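Local coordinates for protein D-3-phosphoglycerate dehydrogenase (Sulfolobus tokodaii, PDB 2EKL) that binds NAD and probably catalyses the NAD-dependent oxidation of D-3-phosphoglycerate, the entry step of serine biosynthesis, at residues Gly146-Gly151 against Leu202-Ser207; Met166-Tyr171 against Ile183-Val188; Pro212-Pro217 against Val235-Lys240; Ile228-Arg233 against Thr256-Asn261. All coordinates share one frame; numbering follows the deposited sequence.

Contact 1 (Gly146-Gly151 against Leu202-Ser207). With NAD (nicotinamide-adenine-dinucleotide), chain B.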
# COMPACT_ATOMS: atom_id res chain seq x y z
N GLY A 146 -6.88 -14.40 4.07
CA GLY A 146 -7.97 -14.78 4.95
C GLY A 146 -8.49 -13.57 5.70
O GLY A 146 -7.79 -12.99 6.52
N ILE A 147 -9.73 -13.20 5.40
CA ILE A 147 -10.37 -12.05 6.04
C ILE A 147 -11.12 -12.50 7.29
O ILE A 147 -12.14 -13.19 7.20
CB ILE A 147 -11.38 -11.37 5.07
CG1 ILE A 147 -10.70 -11.01 3.75
CG2 ILE A 147 -11.99 -10.13 5.73
CD1 ILE A 147 -9.57 -10.00 3.87
N VAL A 148 -10.61 -12.14 8.47
CA VAL A 148 -11.26 -12.50 9.73
C VAL A 148 -12.08 -11.29 10.16
O VAL A 148 -11.54 -10.28 10.60
CB VAL A 148 -10.23 -12.84 10.82
CG1 VAL A 148 -10.95 -13.28 12.09
CG2 VAL A 148 -9.29 -13.93 10.33
N GLY A 149 -13.40 -11.41 10.04
CA GLY A 149 -14.28 -10.30 10.36
C GLY A 149 -14.68 -9.76 9.00
O GLY A 149 -13.95 -8.96 8.40
N PHE A 150 -15.82 -10.20 8.50
CA PHE A 150 -16.28 -9.81 7.16
C PHE A 150 -17.39 -8.77 7.19
O PHE A 150 -18.48 -9.01 6.68
CB PHE A 150 -16.75 -11.08 6.43
CG PHE A 150 -16.71 -10.97 4.93
CD1 PHE A 150 -15.50 -10.81 4.26
CD2 PHE A 150 -17.89 -11.05 4.19
CE1 PHE A 150 -15.46 -10.75 2.87
CE2 PHE A 150 -17.85 -10.99 2.80
CZ PHE A 150 -16.64 -10.84 2.14
N GLY A 151 -17.11 -7.62 7.80
CA GLY A 151 -18.09 -6.56 7.87
C GLY A 151 -17.87 -5.48 6.83
O GLY A 151 -17.45 -5.78 5.71
N LEU A 202 -7.20 -8.83 9.91
CA LEU A 202 -8.20 -8.76 10.97
C LEU A 202 -9.07 -7.51 10.91
O LEU A 202 -8.56 -6.39 10.88
CB LEU A 202 -7.49 -8.83 12.33
CG LEU A 202 -6.48 -9.97 12.47
CD1 LEU A 202 -5.80 -9.87 13.82
CD2 LEU A 202 -7.17 -11.32 12.31
N HIS A 203 -10.38 -7.72 10.91
CA HIS A 203 -11.35 -6.62 10.82
C HIS A 203 -12.55 -6.91 11.70
O HIS A 203 -13.70 -6.71 11.30
CB HIS A 203 -11.79 -6.46 9.37
CG HIS A 203 -10.66 -6.23 8.42
ND1 HIS A 203 -9.98 -5.04 8.36
CD2 HIS A 203 -10.03 -7.07 7.56
CE1 HIS A 203 -8.98 -5.15 7.50
NE2 HIS A 203 -9.00 -6.37 7.00
N VAL A 204 -12.29 -7.39 12.91
CA VAL A 204 -13.35 -7.75 13.84
C VAL A 204 -13.70 -6.67 14.86
O VAL A 204 -12.91 -5.76 15.13
CB VAL A 204 -12.96 -9.01 14.65
CG1 VAL A 204 -12.72 -10.18 13.71
CG2 VAL A 204 -11.71 -8.73 15.48
N THR A 205 -14.90 -6.79 15.41
CA THR A 205 -15.37 -5.90 16.46
C THR A 205 -15.41 -6.77 17.70
O THR A 205 -16.19 -7.73 17.78
CB THR A 205 -16.80 -5.39 16.18
OG1 THR A 205 -17.65 -6.50 15.89
CG2 THR A 205 -16.80 -4.41 15.03
N VAL A 206 -14.55 -6.47 18.66
CA VAL A 206 -14.48 -7.23 19.90
C VAL A 206 -14.39 -6.29 21.09
O VAL A 206 -14.02 -5.12 20.94
CB VAL A 206 -13.25 -8.16 19.91
CG1 VAL A 206 -13.39 -9.23 18.83
CG2 VAL A 206 -11.98 -7.35 19.68
N SER A 207 -14.74 -6.79 22.27
CA SER A 207 -14.69 -5.98 23.48
C SER A 207 -13.28 -5.98 24.06
O SER A 207 -12.42 -6.76 23.64
CB SER A 207 -15.68 -6.53 24.51
OG SER A 207 -15.40 -7.88 24.82
PA NAD B . -18.38 -4.23 11.28
O1A NAD B . -18.98 -3.83 10.00
O2A NAD B . -19.29 -4.24 12.49
O5B NAD B . -17.72 -5.68 11.04
C5B NAD B . -17.10 -6.34 12.13
C4B NAD B . -17.27 -7.94 11.76
O4B NAD B . -16.37 -8.74 12.54
C3B NAD B . -18.76 -8.38 11.91
O3B NAD B . -19.25 -9.00 10.73
C2B NAD B . -18.71 -9.25 13.18
O2B NAD B . -19.71 -10.22 13.34
C1B NAD B . -17.32 -9.74 13.05
N9A NAD B . -16.78 -10.39 14.29
C8A NAD B . -16.89 -10.02 15.62
N7A NAD B . -16.24 -10.92 16.39
C5A NAD B . -15.72 -11.87 15.58
C6A NAD B . -14.93 -13.07 15.77
N6A NAD B . -14.56 -13.46 16.98
N1A NAD B . -14.53 -13.85 14.63
C2A NAD B . -14.89 -13.48 13.30
N3A NAD B . -15.66 -12.31 13.11
C4A NAD B . -16.06 -11.53 14.23
O3 NAD B . -17.16 -3.23 11.63
PN NAD B . -16.16 -2.43 10.66
O1N NAD B . -15.90 -3.23 9.45
O2N NAD B . -16.81 -1.11 10.45
O5D NAD B . -14.95 -2.30 11.67
C5D NAD B . -14.07 -3.39 11.86
C4D NAD B . -13.00 -3.07 12.88
O4D NAD B . -12.16 -2.02 12.46
C3D NAD B . -13.50 -2.62 14.29
O3D NAD B . -12.73 -3.24 15.33
C2D NAD B . -13.40 -1.14 14.24
O2D NAD B . -13.51 -0.55 15.52
C1D NAD B . -12.10 -1.05 13.49
N1N NAD B . -11.74 0.25 12.86
C2N NAD B . -10.41 0.74 13.03
C3N NAD B . -10.05 1.98 12.43
C7N NAD B . -8.67 2.49 12.60
O7N NAD B . -8.52 3.82 12.70
N7N NAD B . -7.59 1.73 12.66
C4N NAD B . -11.09 2.71 11.65
C5N NAD B . -12.44 2.20 11.48
C6N NAD B . -12.76 0.95 12.10
O HOH W 1 -15.10 -5.78 8.87
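V148 and L202 end two neighbouring parallel strands, 144-148 and 199-202, and one backbone hydrogen bond joins the two segments: H203 N gives its proton to V148 O at 2.8 Å, with an N-H...O angle of 164°. Beyond it the two chains become loops that border the cofactor.

Most of the apolar contact lies on the face of V148 and L202, whose side chains run side by side in the same direction. CD2 of L202 rests on CB of V148 at 3.7 Å. V204 CG1, anti to the carbonyl carbon (chi1 -60°), continues this surface 3.9 Å from V148 CG1. The same V204 CG1 lies 3.6 Å from NAD C4A, in the adenine. A beta-branched valine suits V148, strand residue and adenine wall at once; V204, in the loop beyond, offers the ring a compact methyl surface. Elsewhere, H203 crosses I147 obliquely, and its NE2 is hydrogen-bonded to S201 OG, which limits the rotation of the imidazole.

Glycine is needed at G149, where a CB would run into H203 O and V204 CG1; its CA instead approaches O4B of NAD at 3.4 Å.

Polar contacts finish the site. V204 O accepts from NAD O3D at 2.5 Å, and a water receives the proton of G151 N at 2.9 Å while lying near H203 O and the cofactor phosphate. With a main-chain carbonyl meeting the nicotinamide ribose and a main-chain N-H reaching the phosphate through water, recognition at this contact depends more on backbone path than on side-chain identity.

Contact 2 (Met166-Tyr171 against Ile183-Val188). With NAD (nicotinamide-adenine-dinucleotide), chain B.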
# COMPACT_ATOMS: atom_id res chain seq x y z
N MET A 166 -5.54 -12.30 -5.61
CA MET A 166 -5.42 -13.17 -4.45
C MET A 166 -6.69 -13.99 -4.30
O MET A 166 -7.78 -13.57 -4.72
CB MET A 166 -5.21 -12.34 -3.17
CG MET A 166 -4.02 -11.40 -3.22
SD MET A 166 -3.68 -10.63 -1.61
CE MET A 166 -2.82 -11.99 -0.82
N LYS A 167 -6.56 -15.18 -3.73
CA LYS A 167 -7.72 -16.00 -3.44
C LYS A 167 -8.22 -15.59 -2.11
O LYS A 167 -7.49 -15.57 -1.13
CB LYS A 167 -7.32 -17.47 -3.37
CG LYS A 167 -6.81 -17.94 -4.72
CD LYS A 167 -6.68 -19.45 -4.95
CE LYS A 167 -5.93 -19.68 -6.28
NZ LYS A 167 -5.81 -21.10 -6.58
N VAL A 168 -9.49 -15.22 -2.04
CA VAL A 168 -10.04 -14.73 -0.79
C VAL A 168 -10.90 -15.70 0.00
O VAL A 168 -11.86 -16.27 -0.52
CB VAL A 168 -10.88 -13.45 -1.04
CG1 VAL A 168 -11.36 -12.86 0.28
CG2 VAL A 168 -10.07 -12.44 -1.84
N LEU A 169 -10.53 -15.89 1.26
CA LEU A 169 -11.26 -16.74 2.19
C LEU A 169 -11.75 -15.80 3.27
O LEU A 169 -11.09 -14.80 3.58
CB LEU A 169 -10.34 -17.81 2.81
CG LEU A 169 -9.68 -18.83 1.90
CD1 LEU A 169 -8.88 -19.81 2.74
CD2 LEU A 169 -10.74 -19.58 1.08
N ALA A 170 -12.90 -16.09 3.86
CA ALA A 170 -13.41 -15.22 4.90
C ALA A 170 -14.08 -15.99 6.02
O ALA A 170 -14.70 -17.03 5.79
CB ALA A 170 -14.39 -14.21 4.30
N TYR A 171 -13.93 -15.48 7.23
CA TYR A 171 -14.55 -16.08 8.40
C TYR A 171 -15.20 -14.99 9.23
O TYR A 171 -14.62 -13.92 9.43
CB TYR A 171 -13.54 -16.82 9.29
CG TYR A 171 -14.16 -17.25 10.61
CD1 TYR A 171 -15.15 -18.22 10.66
CD2 TYR A 171 -13.79 -16.63 11.81
CE1 TYR A 171 -15.78 -18.57 11.86
CE2 TYR A 171 -14.41 -16.96 13.02
CZ TYR A 171 -15.41 -17.93 13.03
OH TYR A 171 -16.04 -18.24 14.21
N ILE A 183 -18.55 -11.67 -3.81
CA ILE A 183 -17.33 -10.95 -4.16
C ILE A 183 -16.22 -11.90 -4.62
O ILE A 183 -15.05 -11.52 -4.65
CB ILE A 183 -16.79 -10.11 -2.98
CG1 ILE A 183 -16.20 -11.03 -1.91
CG2 ILE A 183 -17.91 -9.28 -2.38
CD1 ILE A 183 -15.36 -10.28 -0.89
N ASN A 184 -16.61 -13.12 -4.99
CA ASN A 184 -15.68 -14.15 -5.45
C ASN A 184 -14.82 -14.70 -4.31
O ASN A 184 -13.73 -15.21 -4.55
CB ASN A 184 -14.77 -13.62 -6.56
CG ASN A 184 -14.11 -14.73 -7.35
OD1 ASN A 184 -13.00 -14.58 -7.87
ND2 ASN A 184 -14.79 -15.87 -7.47
N ALA A 185 -15.32 -14.58 -3.09
CA ALA A 185 -14.60 -15.09 -1.92
C ALA A 185 -15.33 -16.34 -1.45
O ALA A 185 -16.39 -16.68 -1.98
CB ALA A 185 -14.59 -14.04 -0.81
N LYS A 186 -14.76 -17.03 -0.47
CA LYS A 186 -15.39 -18.24 0.05
C LYS A 186 -15.42 -18.20 1.57
O LYS A 186 -14.38 -18.06 2.23
CB LYS A 186 -14.62 -19.47 -0.42
CG LYS A 186 -15.27 -20.80 -0.04
CD LYS A 186 -14.49 -21.97 -0.63
CE LYS A 186 -15.24 -23.28 -0.44
NZ LYS A 186 -15.47 -23.60 0.99
N ALA A 187 -16.62 -18.32 2.14
CA ALA A 187 -16.76 -18.33 3.59
C ALA A 187 -16.34 -19.70 4.09
O ALA A 187 -16.81 -20.73 3.59
CB ALA A 187 -18.21 -18.04 3.98
N VAL A 188 -15.44 -19.71 5.07
CA VAL A 188 -14.94 -20.96 5.64
C VAL A 188 -14.81 -20.85 7.15
O VAL A 188 -15.05 -19.79 7.73
CB VAL A 188 -13.54 -21.31 5.07
CG1 VAL A 188 -13.62 -21.47 3.55
CG2 VAL A 188 -12.54 -20.21 5.43
PA NAD B . -18.38 -4.23 11.28
O1A NAD B . -18.98 -3.83 10.00
O2A NAD B . -19.29 -4.24 12.49
O5B NAD B . -17.72 -5.68 11.04
C5B NAD B . -17.10 -6.34 12.13
C4B NAD B . -17.27 -7.94 11.76
O4B NAD B . -16.37 -8.74 12.54
C3B NAD B . -18.76 -8.38 11.91
O3B NAD B . -19.25 -9.00 10.73
C2B NAD B . -18.71 -9.25 13.18
O2B NAD B . -19.71 -10.22 13.34
C1B NAD B . -17.32 -9.74 13.05
N9A NAD B . -16.78 -10.39 14.29
C8A NAD B . -16.89 -10.02 15.62
N7A NAD B . -16.24 -10.92 16.39
C5A NAD B . -15.72 -11.87 15.58
C6A NAD B . -14.93 -13.07 15.77
N6A NAD B . -14.56 -13.46 16.98
N1A NAD B . -14.53 -13.85 14.63
C2A NAD B . -14.89 -13.48 13.30
N3A NAD B . -15.66 -12.31 13.11
C4A NAD B . -16.06 -11.53 14.23
O3 NAD B . -17.16 -3.23 11.63
PN NAD B . -16.16 -2.43 10.66
O1N NAD B . -15.90 -3.23 9.45
O2N NAD B . -16.81 -1.11 10.45
O5D NAD B . -14.95 -2.30 11.67
C5D NAD B . -14.07 -3.39 11.86
C4D NAD B . -13.00 -3.07 12.88
O4D NAD B . -12.16 -2.02 12.46
C3D NAD B . -13.50 -2.62 14.29
O3D NAD B . -12.73 -3.24 15.33
C2D NAD B . -13.40 -1.14 14.24
O2D NAD B . -13.51 -0.55 15.52
C1D NAD B . -12.10 -1.05 13.49
N1N NAD B . -11.74 0.25 12.86
C2N NAD B . -10.41 0.74 13.03
C3N NAD B . -10.05 1.98 12.43
C7N NAD B . -8.67 2.49 12.60
O7N NAD B . -8.52 3.82 12.70
N7N NAD B . -7.59 1.73 12.66
C4N NAD B . -11.09 2.71 11.65
C5N NAD B . -12.44 2.20 11.48
C6N NAD B . -12.76 0.95 12.10
O HOH W 2 -11.10 -14.94 -4.43
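A170 shares two of the three backbone hydrogen bonds that join 166-171 to 183-188 as parallel strands. Its N donates to K186 O at 3.0 Å, from above the carbonyl plane, and its O receives V188 N at 2.9 Å in a straighter bond of 167°. The third runs from K186 N to V168 O. The CA-H groups of A185, L169 and A187 approach the same three carbonyl oxygens, V168 O, K186 O and A170 O.

Among the side chains, CG1 of V168, anti to the backbone N (chi1 -175°), is the branch that meets the A185 methyl at 3.6 Å; the single methyl of alanine fits between the close strands on this buried side. On the other face L169 lies alongside K186, its CD2 against K186 CB, and the lysine chain then leads off to the exposed surface. V188 CG2 reaches L169 CB at 4.2 Å. The edge of the Y171 ring meets V188 O, CD1 standing 3.3 Å from it near the ring plane, while CE2 comes to 3.5 Å from adenine N1A.

Further out, a water bridges V168 N and N184 O. N184, at positive phi, is the C-prime residue of a Schellman motif that ends helix 177-182, and N162 holds its OD1. L193 of helix 190-196 packs on both Y171 and V188. Strand 167-171, helix 177-182 and strand 186-187 form a beta-alpha-beta unit at the edge of the Rossmann-type sheet, with Y171 bordering the adenine.

Contact 3 (Pro212-Pro217 against Val235-Lys240)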
# COMPACT_ATOMS: atom_id res chain seq x y z
N PRO A 212 -8.41 -12.88 23.21
CA PRO A 212 -8.06 -12.68 21.80
C PRO A 212 -8.55 -13.79 20.88
O PRO A 212 -8.55 -14.96 21.26
CB PRO A 212 -6.53 -12.58 21.83
CG PRO A 212 -6.16 -13.40 23.03
CD PRO A 212 -7.20 -12.99 24.05
N ILE A 213 -8.97 -13.41 19.68
CA ILE A 213 -9.46 -14.37 18.70
C ILE A 213 -8.27 -15.12 18.10
O ILE A 213 -8.38 -16.29 17.73
CB ILE A 213 -10.24 -13.67 17.58
CG1 ILE A 213 -11.44 -12.94 18.19
CG2 ILE A 213 -10.70 -14.68 16.53
CD1 ILE A 213 -12.33 -13.83 19.03
N ILE A 214 -7.15 -14.42 18.00
CA ILE A 214 -5.94 -15.03 17.46
C ILE A 214 -5.04 -15.30 18.66
O ILE A 214 -4.34 -14.41 19.14
CB ILE A 214 -5.23 -14.10 16.45
CG1 ILE A 214 -6.21 -13.69 15.35
CG2 ILE A 214 -4.04 -14.81 15.83
CD1 ILE A 214 -6.83 -14.86 14.59
N ASP A 215 -5.10 -16.53 19.15
CA ASP A 215 -4.32 -16.95 20.31
C ASP A 215 -3.36 -18.07 19.91
O ASP A 215 -3.18 -18.35 18.72
CB ASP A 215 -5.26 -17.43 21.43
CG ASP A 215 -4.69 -17.17 22.82
OD1 ASP A 215 -3.51 -17.50 23.06
OD2 ASP A 215 -5.44 -16.65 23.67
N TYR A 216 -2.75 -18.72 20.89
CA TYR A 216 -1.79 -19.77 20.60
C TYR A 216 -2.22 -20.86 19.62
O TYR A 216 -1.47 -21.20 18.71
CB TYR A 216 -1.28 -20.40 21.90
CG TYR A 216 -0.06 -19.70 22.44
CD1 TYR A 216 1.20 -19.97 21.92
CD2 TYR A 216 -0.17 -18.71 23.42
CE1 TYR A 216 2.32 -19.28 22.35
CE2 TYR A 216 0.95 -18.02 23.87
CZ TYR A 216 2.19 -18.30 23.33
OH TYR A 216 3.31 -17.61 23.74
N PRO A 217 -3.41 -21.45 19.81
CA PRO A 217 -3.85 -22.50 18.88
C PRO A 217 -3.93 -22.01 17.44
O PRO A 217 -3.57 -22.73 16.50
CB PRO A 217 -5.21 -22.90 19.43
CG PRO A 217 -5.09 -22.61 20.90
CD PRO A 217 -4.39 -21.27 20.89
N VAL A 235 -6.48 -5.94 20.89
CA VAL A 235 -6.89 -7.04 21.76
C VAL A 235 -7.36 -8.30 21.04
O VAL A 235 -7.50 -9.35 21.66
CB VAL A 235 -8.00 -6.59 22.76
CG1 VAL A 235 -7.50 -5.44 23.61
CG2 VAL A 235 -9.26 -6.19 22.00
N ALA A 236 -7.61 -8.19 19.73
CA ALA A 236 -8.05 -9.34 18.96
C ALA A 236 -6.89 -10.32 18.81
O ALA A 236 -7.08 -11.49 18.45
CB ALA A 236 -8.53 -8.90 17.58
N VAL A 237 -5.68 -9.85 19.11
CA VAL A 237 -4.48 -10.67 19.00
C VAL A 237 -3.73 -10.82 20.32
O VAL A 237 -3.57 -9.85 21.07
CB VAL A 237 -3.49 -10.07 17.97
CG1 VAL A 237 -2.21 -10.90 17.91
CG2 VAL A 237 -4.15 -10.00 16.61
N ASN A 238 -3.26 -12.03 20.59
CA ASN A 238 -2.48 -12.29 21.80
C ASN A 238 -1.08 -11.78 21.45
O ASN A 238 -0.34 -12.44 20.72
CB ASN A 238 -2.43 -13.80 22.08
CG ASN A 238 -1.64 -14.13 23.34
OD1 ASN A 238 -0.68 -13.45 23.68
ND2 ASN A 238 -2.04 -15.20 24.02
N GLY A 239 -0.74 -10.60 21.96
CA GLY A 239 0.55 -10.00 21.67
C GLY A 239 1.76 -10.80 22.08
O GLY A 239 2.79 -10.79 21.39
N LYS A 240 1.67 -11.47 23.22
CA LYS A 240 2.78 -12.27 23.69
C LYS A 240 2.97 -13.50 22.80
O LYS A 240 4.10 -13.89 22.50
CB LYS A 240 2.55 -12.66 25.15
CG LYS A 240 2.56 -11.44 26.07
CD LYS A 240 2.12 -11.77 27.50
CE LYS A 240 2.17 -10.52 28.37
NZ LYS A 240 1.74 -10.80 29.76
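A single backbone bridge, I214 with V237, joins two loops of the NAD-binding Rossmann-type domain, each just ahead of a helix: 216-221 after one, 239-247 after the other. I214 N donates to A236 O at 3.0 Å, and N238 N returns a bond to I214 O; a weak bond from I213 N also falls on A236 O. P212, which has no N-H to satisfy, turns its ring into the other segment, CB touching V235 O at 3.4 Å and CG lying obliquely across N238 CB. The branched I214 and V237 meet at CB and CG2 and pack with L202 and F219 in the buried interior.

Both helix starts carry a polar residue. N238 stands at an N-cap, its OD1 accepting from A241 N. D215, at the N-cap position of helix 216-221, makes no such capping bond; its OD1 instead takes the next backbone N, of Y216, on the anti lone pair. The same oxygen is met by N238 ND2 at 2.9 Å from above the carboxylate plane, the two flat groups turned 80° apart.

Contact 4 (Ile228-Arg233 against Thr256-Asn261); sequences IVNTSR and TDVFWN. With NAD (nicotinamide-adenine-dinucleotide), chain B.
N230 and T256 pair as the last residues of parallel strands 226-230 and 251-256, where D257 N donates to N230 O at 3.0 Å, nearly along the C=O axis. T256 OG1 lies 2.9 Å from N230 O as well.

The N230 amide is fixed at both ends. With CG anti to the backbone N (chi1 -173°), OD1 accepts S232 N at 2.9 Å, an Asx turn, and S232 OG from the opposite face of its plane. ND2 donates to R233 O at 3.0 Å and is also hydrogen-bonded to Y254 OH. An asparagine suits this buried bend because one end accepts while the other donates. V258 crosses it at about a right angle, CG2 resting 3.9 Å from ND2 and CG1 near S232 O. T231 CG2 touches D257 CB, while T231 OG1 is hydrogen-bonded to T109 OG1.

D257 OD2 takes the nicotinamide amide N7N at 2.7 Å, and T231 O takes the same nitrogen at 3.2 Å. The carboxylate is itself fixed by T281 and by the backbone N of I284 and G285. Two acceptors from just beyond separate strand ends meet one carboxamide NH2, which should favour one rotation of that amide and is consistent with a defined setting of the nicotinamide ring.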
# COMPACT_ATOMS: atom_id res chain seq x y z
N ILE A 228 0.49 -11.08 8.78
CA ILE A 228 -0.73 -10.74 9.51
C ILE A 228 -0.92 -9.23 9.54
O ILE A 228 -0.02 -8.49 9.93
CB ILE A 228 -0.66 -11.26 10.97
CG1 ILE A 228 -0.37 -12.76 10.97
CG2 ILE A 228 -1.96 -10.96 11.69
CD1 ILE A 228 -0.13 -13.35 12.37
N VAL A 229 -2.10 -8.77 9.12
CA VAL A 229 -2.40 -7.34 9.10
C VAL A 229 -3.54 -7.08 10.07
O VAL A 229 -4.51 -7.84 10.13
CB VAL A 229 -2.83 -6.87 7.69
CG1 VAL A 229 -3.07 -5.36 7.68
CG2 VAL A 229 -1.75 -7.22 6.68
N ASN A 230 -3.44 -5.99 10.84
CA ASN A 230 -4.48 -5.67 11.80
C ASN A 230 -4.79 -4.18 11.86
O ASN A 230 -3.96 -3.39 12.29
CB ASN A 230 -4.07 -6.17 13.19
CG ASN A 230 -5.18 -6.02 14.23
OD1 ASN A 230 -6.29 -5.57 13.92
ND2 ASN A 230 -4.89 -6.39 15.47
N THR A 231 -5.99 -3.81 11.42
CA THR A 231 -6.41 -2.41 11.49
C THR A 231 -7.71 -2.33 12.28
O THR A 231 -8.39 -1.31 12.26
CB THR A 231 -6.66 -1.79 10.09
OG1 THR A 231 -7.62 -2.57 9.38
CG2 THR A 231 -5.36 -1.73 9.30
N SER A 232 -8.03 -3.41 13.00
CA SER A 232 -9.25 -3.45 13.80
C SER A 232 -8.98 -3.11 15.26
O SER A 232 -9.07 -1.95 15.66
CB SER A 232 -9.93 -4.82 13.66
OG SER A 232 -9.10 -5.88 14.09
N ARG A 233 -8.66 -4.12 16.07
CA ARG A 233 -8.37 -3.92 17.48
C ARG A 233 -7.17 -4.75 17.92
O ARG A 233 -7.05 -5.92 17.56
CB ARG A 233 -9.57 -4.28 18.36
CG ARG A 233 -10.67 -3.24 18.38
CD ARG A 233 -11.45 -3.33 19.68
NE ARG A 233 -12.48 -2.31 19.79
CZ ARG A 233 -13.22 -2.11 20.88
NH1 ARG A 233 -13.04 -2.87 21.95
NH2 ARG A 233 -14.15 -1.16 20.89
N THR A 256 0.35 -3.42 11.59
CA THR A 256 -0.81 -2.98 12.34
C THR A 256 -0.94 -1.47 12.49
O THR A 256 0.05 -0.74 12.48
CB THR A 256 -0.79 -3.61 13.75
OG1 THR A 256 -1.98 -3.27 14.46
CG2 THR A 256 0.42 -3.11 14.54
N ASP A 257 -2.18 -1.00 12.62
CA ASP A 257 -2.46 0.41 12.82
C ASP A 257 -2.88 0.57 14.28
O ASP A 257 -3.12 1.68 14.76
CB ASP A 257 -3.60 0.87 11.90
CG ASP A 257 -3.89 2.35 12.02
OD1 ASP A 257 -2.94 3.16 11.92
OD2 ASP A 257 -5.07 2.72 12.20
N VAL A 258 -2.97 -0.55 14.99
CA VAL A 258 -3.38 -0.54 16.40
C VAL A 258 -2.43 -1.31 17.31
O VAL A 258 -1.97 -2.41 16.98
CB VAL A 258 -4.81 -1.12 16.55
CG1 VAL A 258 -5.80 -0.25 15.79
CG2 VAL A 258 -4.85 -2.55 16.04
N PHE A 259 -2.14 -0.73 18.47
CA PHE A 259 -1.25 -1.37 19.43
C PHE A 259 -1.95 -1.45 20.78
O PHE A 259 -2.78 -0.61 21.11
CB PHE A 259 0.06 -0.58 19.57
CG PHE A 259 1.29 -1.40 19.36
CD1 PHE A 259 1.56 -1.99 18.12
CD2 PHE A 259 2.20 -1.60 20.40
CE1 PHE A 259 2.70 -2.76 17.92
CE2 PHE A 259 3.35 -2.37 20.21
CZ PHE A 259 3.60 -2.95 18.97
N TRP A 260 -1.63 -2.48 21.56
CA TRP A 260 -2.24 -2.69 22.86
C TRP A 260 -2.15 -1.42 23.69
O TRP A 260 -3.10 -1.05 24.39
CB TRP A 260 -1.55 -3.87 23.54
CG TRP A 260 -1.70 -5.12 22.71
CD1 TRP A 260 -2.70 -6.04 22.78
CD2 TRP A 260 -0.87 -5.52 21.61
NE1 TRP A 260 -2.56 -6.99 21.79
CE2 TRP A 260 -1.44 -6.69 21.06
CE3 TRP A 260 0.30 -5.01 21.04
CZ2 TRP A 260 -0.88 -7.35 19.96
CZ3 TRP A 260 0.86 -5.66 19.94
CH2 TRP A 260 0.26 -6.82 19.42
N ASN A 261 -1.01 -0.74 23.59
CA ASN A 261 -0.77 0.53 24.27
C ASN A 261 -0.08 1.42 23.25
O ASN A 261 0.94 1.05 22.68
CB ASN A 261 0.12 0.33 25.49
CG ASN A 261 -0.65 -0.16 26.71
OD1 ASN A 261 -1.51 0.54 27.24
ND2 ASN A 261 -0.35 -1.38 27.15
PA NAD B . -18.38 -4.23 11.28
O1A NAD B . -18.98 -3.83 10.00
O2A NAD B . -19.29 -4.24 12.49
O5B NAD B . -17.72 -5.68 11.04
C5B NAD B . -17.10 -6.34 12.13
C4B NAD B . -17.27 -7.94 11.76
O4B NAD B . -16.37 -8.74 12.54
C3B NAD B . -18.76 -8.38 11.91
O3B NAD B . -19.25 -9.00 10.73
C2B NAD B . -18.71 -9.25 13.18
O2B NAD B . -19.71 -10.22 13.34
C1B NAD B . -17.32 -9.74 13.05
N9A NAD B . -16.78 -10.39 14.29
C8A NAD B . -16.89 -10.02 15.62
N7A NAD B . -16.24 -10.92 16.39
C5A NAD B . -15.72 -11.87 15.58
C6A NAD B . -14.93 -13.07 15.77
N6A NAD B . -14.56 -13.46 16.98
N1A NAD B . -14.53 -13.85 14.63
C2A NAD B . -14.89 -13.48 13.30
N3A NAD B . -15.66 -12.31 13.11
C4A NAD B . -16.06 -11.53 14.23
O3 NAD B . -17.16 -3.23 11.63
PN NAD B . -16.16 -2.43 10.66
O1N NAD B . -15.90 -3.23 9.45
O2N NAD B . -16.81 -1.11 10.45
O5D NAD B . -14.95 -2.30 11.67
C5D NAD B . -14.07 -3.39 11.86
C4D NAD B . -13.00 -3.07 12.88
O4D NAD B . -12.16 -2.02 12.46
C3D NAD B . -13.50 -2.62 14.29
O3D NAD B . -12.73 -3.24 15.33
C2D NAD B . -13.40 -1.14 14.24
O2D NAD B . -13.51 -0.55 15.52
C1D NAD B . -12.10 -1.05 13.49
N1N NAD B . -11.74 0.25 12.86
C2N NAD B . -10.41 0.74 13.03
C3N NAD B . -10.05 1.98 12.43
C7N NAD B . -8.67 2.49 12.60
O7N NAD B . -8.52 3.82 12.70
N7N NAD B . -7.59 1.73 12.66
C4N NAD B . -11.09 2.71 11.65
C5N NAD B . -12.44 2.20 11.48
C6N NAD B . -12.76 0.95 12.10

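In the fold
Contacts 1, 2 and 4 lie on one parallel sheet and all touch NAD. Contact 2, nested in the loop closed by contact 1, adjoins it at I147 N to L169 O (2.8 Å) and G149 N to Y171 O (2.9 Å), both probable hydrogen bonds. On its other side contact 1 meets contact 4 at L202 N to V229 O, 2.9 Å. The cofactor spans from adenine beside contacts 1 and 2 to nicotinamide at contact 4, whose centre is about 22 Å from that of contact 2. Contact 3 packs beside contacts 1 and 4, with centres about 13 and 12 Å away; V237 O probably accepts from W260 NE1, and I213 also touches NAD.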